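Local coordinates for protein toxin PAU_02230 (Photorhabdus asymbiotica subsp. asymbiotica ATCC 43949, PDB 6HV6) that is a bacterial toxin of Photorhabdus, modelled here as one chain with a helical part and a part built round a six-stranded antiparallel sheet, at residues E156-K159 with D160-F164; I76-Q80 with E81-T85. The protein carries 1 engineered substitution. All blocks are in the same frame, centred on the assembly; numbering follows the deposited sequence.

How the contacts relate
Both contacts are local, each made within one continuous run of chain, and their centres lie about 12 Å apart on the same side of the chain's centre. Contact 2 comes first, where the loop after strand 71-74 turns into helix 80-93; contact 1 follows well inside the long helix 144-176. They meet through I161 of contact 1. Its CD1 lies 3.6 Å from Y78 CD1, and its CG2 lies 3.7 Å from F83 CZ, while I76 packs against I161 and D160. The capped start of helix 80-93 is thus seated against the middle of helix 144-176 by apolar side chains, tying two helices distant in sequence together.

Contact 1 of 2, residues E156-K159 with D160-F164; sequences ESIK and DINAF. With EDO (1,2-ethanediol), chain C.
D160 begins the run of i to i+4 bonds that joins 156-159 to 160-164, its N donating to E156 O at 2.9 Å. With CG anti to the carbonyl carbon (chi1 -77°), its carboxylate turns back along the helix and OD2 lies on the same flank as S157. A 1,2-ethanediol molecule, probably from the crystallisation liquor, sits between the two residues, its O2 hydrogen-bonded to S157 OG at 2.9 Å. The bond from its O1 to D160 OD2 is doubtful, 2.4 Å being very short. Both residues reach solvent, which suits polar side chains; the diol merely occupies the spot between them.

I161 is buried, and its branched apolar side chain suits a place against I76, Y78, F83 and L130. Its N bonds to S157 O, which CG1 approaches to 3.3 Å. Next, N162 N donates to I158 O in a nearly straight bond (N-H...O angle 169°). The side chains of I158 and N162 run side by side, I158 CG2 3.7 Å from N162 ND2; isoleucine packs on M86 and Q87, while the exposed N162 can be polar. A163 N closes on K159 O at 2.8 Å, and the compact A163 CB rests 3.4 Å from K159 O. F164 N bonds to D160 O.

Within helix 144-176, I158 and I161 face helix 80-93, S157 and I161 touch helix 130-138, and A163 and F164 meet F73 on strand 71-74.

Contact 2 of 2, residues I76-Q80 with E81-T85; sequences IKYNQ and ENFDT
Q80 and D84, one turn apart at the start of helix 80-93, are joined through their side chains as well as their backbones. From Q80 CB the chain leaves with CG anti to the backbone N, which sets CG 3.7 Å from D84 OD2. The bend at chi2 (64°) then swings CD and the amide toward D84, where NE2 donates to OD1 of D84 at 2.7 Å. The carboxylate oxygen lies almost exactly in the amide plane, whereas NE2 meets it from the syn side, 33° out of the carboxylate plane. NE2 also lies near F83 CD2 and the Y78 ring edge. At the other branch, Q80 OE1 is 2.6 Å from Y78 OH, at most a weak bond whose proton is not settled. Glutamine suits this place because its chain can span one turn and end in a donor for D84.

Y78 sets its CD2 3.5 Å from F83 CB, the two rings steeply inclined. Both pack on I161 of helix 144-176, so large apolar rings suit a helix start pressed against another helix. F83 N bonds to N79 O.

N79 OD1 accepts from N82 N at 2.9 Å, while the amides of N79 and N82 stack with their planes 21° apart. Asparagine is short enough for OD1 to reach forward to a first-turn N-H, of the kind that has no carbonyl one turn earlier in the helix. D131 accepts from N79 N. The arrangement is a classic helix N-cap, with N79 as the capping residue.

Contact 1 of 2, residues E156-K159 with D160-F164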
loop_
_atom_site.group_PDB
_atom_site.type_symbol
_atom_site.label_atom_id
_atom_site.label_comp_id
_atom_site.label_asym_id
_atom_site.label_seq_id
_atom_site.Cartn_x
_atom_site.Cartn_y
_atom_site.Cartn_z
ATOM N N GLU A 156 -18.749 -1.008 -2.810
ATOM C CA GLU A 156 -18.309 -1.105 -1.423
ATOM C C GLU A 156 -17.994 -2.548 -1.050
ATOM O O GLU A 156 -17.020 -2.811 -0.341
ATOM C CB GLU A 156 -19.370 -0.520 -0.489
ATOM C CG GLU A 156 -19.503 1.004 -0.587
ATOM C CD GLU A 156 -18.167 1.735 -0.465
ATOM O OE1 GLU A 156 -17.374 1.400 0.434
ATOM O OE2 GLU A 156 -17.900 2.641 -1.283
ATOM N N SER A 157 -18.807 -3.501 -1.524
ATOM C CA SER A 157 -18.517 -4.907 -1.253
ATOM C C SER A 157 -17.187 -5.322 -1.858
ATOM O O SER A 157 -16.400 -6.033 -1.220
ATOM C CB SER A 157 -19.641 -5.786 -1.787
ATOM O OG SER A 157 -20.792 -5.574 -1.012
ATOM N N ILE A 158 -16.910 -4.880 -3.084
ATOM C CA ILE A 158 -15.656 -5.253 -3.722
ATOM C C ILE A 158 -14.475 -4.670 -2.955
ATOM O O ILE A 158 -13.446 -5.335 -2.760
ATOM C CB ILE A 158 -15.666 -4.811 -5.192
ATOM C CG1 ILE A 158 -16.724 -5.618 -5.954
ATOM C CG2 ILE A 158 -14.279 -4.975 -5.807
ATOM C CD1 ILE A 158 -16.932 -5.165 -7.367
ATOM N N LYS A 159 -14.613 -3.425 -2.488
ATOM C CA LYS A 159 -13.576 -2.819 -1.656
ATOM C C LYS A 159 -13.363 -3.611 -0.367
ATOM O O LYS A 159 -12.223 -3.823 0.058
ATOM C CB LYS A 159 -13.939 -1.366 -1.346
ATOM C CG LYS A 159 -13.653 -0.404 -2.493
ATOM C CD LYS A 159 -14.415 0.913 -2.340
ATOM C CE LYS A 159 -13.838 1.772 -1.242
ATOM N NZ LYS A 159 -12.559 2.439 -1.648
ATOM N N ASP A 160 -14.446 -4.071 0.262
ATOM C CA ASP A 160 -14.298 -4.883 1.471
ATOM C C ASP A 160 -13.603 -6.209 1.167
ATOM O O ASP A 160 -12.775 -6.680 1.956
ATOM C CB ASP A 160 -15.660 -5.144 2.111
ATOM C CG ASP A 160 -16.195 -3.944 2.874
ATOM O OD1 ASP A 160 -15.431 -2.989 3.134
ATOM O OD2 ASP A 160 -17.399 -3.960 3.213
ATOM N N ILE A 161 -13.940 -6.832 0.040
ATOM C CA ILE A 161 -13.283 -8.076 -0.350
ATOM C C ILE A 161 -11.789 -7.841 -0.542
ATOM O O ILE A 161 -10.949 -8.574 -0.003
ATOM C CB ILE A 161 -13.955 -8.643 -1.612
ATOM C CG1 ILE A 161 -15.336 -9.205 -1.248
ATOM C CG2 ILE A 161 -13.079 -9.688 -2.304
ATOM C CD1 ILE A 161 -16.115 -9.688 -2.422
ATOM N N ASN A 162 -11.437 -6.791 -1.281
ATOM C CA ASN A 162 -10.029 -6.474 -1.507
ATOM C C ASN A 162 -9.306 -6.158 -0.202
ATOM O O ASN A 162 -8.150 -6.557 -0.017
ATOM C CB ASN A 162 -9.900 -5.297 -2.472
ATOM C CG ASN A 162 -10.322 -5.652 -3.880
ATOM O OD1 ASN A 162 -10.281 -6.816 -4.275
ATOM N ND2 ASN A 162 -10.733 -4.645 -4.648
ATOM N N ALA A 163 -9.962 -5.425 0.703
ATOM C CA ALA A 163 -9.333 -5.073 1.974
ATOM C C ALA A 163 -9.077 -6.313 2.817
ATOM O O ALA A 163 -8.018 -6.441 3.452
ATOM C CB ALA A 163 -10.202 -4.073 2.743
ATOM N N PHE A 164 -10.030 -7.241 2.842
ATOM C CA PHE A 164 -9.818 -8.458 3.613
ATOM C C PHE A 164 -8.661 -9.271 3.047
ATOM O O PHE A 164 -7.866 -9.850 3.803
ATOM C CB PHE A 164 -11.087 -9.297 3.656
ATOM C CG PHE A 164 -10.968 -10.501 4.543
ATOM C CD1 PHE A 164 -11.093 -10.379 5.917
ATOM C CD2 PHE A 164 -10.712 -11.748 4.004
ATOM C CE1 PHE A 164 -10.978 -11.484 6.743
ATOM C CE2 PHE A 164 -10.596 -12.859 4.819
ATOM C CZ PHE A 164 -10.727 -12.728 6.190
HETATM C C1 EDO C . -19.638 -5.699 2.043
HETATM O O1 EDO C . -19.642 -4.836 3.185
HETATM C C2 EDO C . -20.496 -6.928 2.308
HETATM O O2 EDO C . -20.717 -7.610 1.069
#

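Contact 2 of 2, residues I76-Q80 with E81-T85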
loop_
_atom_site.group_PDB
_atom_site.type_symbol
_atom_site.label_atom_id
_atom_site.label_comp_id
_atom_site.label_asym_id
_atom_site.label_seq_id
_atom_site.Cartn_x
_atom_site.Cartn_y
_atom_site.Cartn_z
ATOM N N ILE A 76 -15.722 -11.726 3.799
ATOM C CA ILE A 76 -16.933 -11.612 2.996
ATOM C C ILE A 76 -17.182 -12.952 2.321
ATOM O O ILE A 76 -16.257 -13.547 1.756
ATOM C CB ILE A 76 -16.808 -10.486 1.955
ATOM C CG1 ILE A 76 -16.347 -9.185 2.630
ATOM C CG2 ILE A 76 -18.137 -10.287 1.246
ATOM C CD1 ILE A 76 -17.376 -8.587 3.576
ATOM N N LYS A 77 -18.420 -13.430 2.384
ATOM C CA LYS A 77 -18.812 -14.646 1.681
ATOM C C LYS A 77 -19.154 -14.310 0.232
ATOM O O LYS A 77 -20.004 -13.453 -0.025
ATOM C CB LYS A 77 -20.005 -15.302 2.374
ATOM C CG LYS A 77 -20.306 -16.716 1.888
ATOM C CD LYS A 77 -21.742 -16.853 1.411
ATOM C CE LYS A 77 -22.005 -18.246 0.852
ATOM N NZ LYS A 77 -23.426 -18.430 0.432
ATOM N N TYR A 78 -18.495 -14.979 -0.710
ATOM C CA TYR A 78 -18.779 -14.787 -2.126
ATOM C C TYR A 78 -18.207 -15.963 -2.904
ATOM O O TYR A 78 -17.320 -16.673 -2.428
ATOM C CB TYR A 78 -18.196 -13.466 -2.644
ATOM C CG TYR A 78 -16.696 -13.422 -2.574
ATOM C CD1 TYR A 78 -16.048 -13.099 -1.388
ATOM C CD2 TYR A 78 -15.919 -13.712 -3.689
ATOM C CE1 TYR A 78 -14.685 -13.078 -1.312
ATOM C CE2 TYR A 78 -14.546 -13.693 -3.623
ATOM C CZ TYR A 78 -13.934 -13.372 -2.429
ATOM O OH TYR A 78 -12.569 -13.350 -2.349
ATOM N N ASN A 79 -18.729 -16.159 -4.112
ATOM C CA ASN A 79 -18.215 -17.193 -5.005
ATOM C C ASN A 79 -16.930 -16.692 -5.652
ATOM O O ASN A 79 -16.957 -15.767 -6.472
ATOM C CB ASN A 79 -19.250 -17.552 -6.064
ATOM C CG ASN A 79 -18.823 -18.743 -6.902
ATOM O OD1 ASN A 79 -17.887 -18.660 -7.695
ATOM N ND2 ASN A 79 -19.502 -19.863 -6.719
ATOM N N GLN A 80 -15.800 -17.306 -5.294
ATOM C CA GLN A 80 -14.508 -16.809 -5.760
ATOM C C GLN A 80 -14.407 -16.854 -7.279
ATOM O O GLN A 80 -13.915 -15.907 -7.904
ATOM C CB GLN A 80 -13.367 -17.610 -5.125
ATOM C CG GLN A 80 -11.972 -17.052 -5.432
ATOM C CD GLN A 80 -11.756 -15.656 -4.864
ATOM O OE1 GLN A 80 -11.853 -15.443 -3.653
ATOM N NE2 GLN A 80 -11.470 -14.694 -5.740
ATOM N N GLU A 81 -14.878 -17.942 -7.890
ATOM C CA GLU A 81 -14.765 -18.100 -9.337
ATOM C C GLU A 81 -15.571 -17.040 -10.078
ATOM O O GLU A 81 -15.079 -16.431 -11.041
ATOM C CB GLU A 81 -15.223 -19.503 -9.741
ATOM C CG GLU A 81 -15.069 -19.791 -11.217
ATOM C CD GLU A 81 -15.534 -21.182 -11.594
ATOM O OE1 GLU A 81 -15.640 -22.041 -10.690
ATOM O OE2 GLU A 81 -15.795 -21.415 -12.794
ATOM N N ASN A 82 -16.807 -16.794 -9.644
ATOM C CA ASN A 82 -17.589 -15.733 -10.274
ATOM C C ASN A 82 -16.968 -14.364 -10.017
ATOM O O ASN A 82 -16.950 -13.509 -10.907
ATOM C CB ASN A 82 -19.036 -15.768 -9.786
ATOM C CG ASN A 82 -19.789 -16.971 -10.305
ATOM O OD1 ASN A 82 -19.299 -17.676 -11.184
ATOM N ND2 ASN A 82 -20.982 -17.210 -9.771
ATOM N N PHE A 83 -16.455 -14.137 -8.808
ATOM C CA PHE A 83 -15.770 -12.880 -8.524
ATOM C C PHE A 83 -14.605 -12.669 -9.486
ATOM O O PHE A 83 -14.456 -11.591 -10.067
ATOM C CB PHE A 83 -15.290 -12.864 -7.073
ATOM C CG PHE A 83 -14.578 -11.593 -6.679
ATOM C CD1 PHE A 83 -15.290 -10.500 -6.222
ATOM C CD2 PHE A 83 -13.194 -11.503 -6.754
ATOM C CE1 PHE A 83 -14.641 -9.334 -5.862
ATOM C CE2 PHE A 83 -12.539 -10.336 -6.390
ATOM C CZ PHE A 83 -13.263 -9.252 -5.943
ATOM N N ASP A 84 -13.774 -13.699 -9.673
ATOM C CA ASP A 84 -12.635 -13.588 -10.582
ATOM C C ASP A 84 -13.088 -13.304 -12.014
ATOM O O ASP A 84 -12.490 -12.476 -12.708
ATOM C CB ASP A 84 -11.788 -14.863 -10.523
ATOM C CG ASP A 84 -11.188 -15.120 -9.135
ATOM O OD1 ASP A 84 -11.036 -14.162 -8.342
ATOM O OD2 ASP A 84 -10.858 -16.288 -8.837
ATOM N N THR A 85 -14.150 -13.975 -12.470
ATOM C CA THR A 85 -14.697 -13.697 -13.796
ATOM C C THR A 85 -15.132 -12.239 -13.925
ATOM O O THR A 85 -14.849 -11.577 -14.931
ATOM C CB THR A 85 -15.874 -14.636 -14.078
ATOM O OG1 THR A 85 -15.407 -15.987 -14.106
ATOM C CG2 THR A 85 -16.505 -14.318 -15.413
#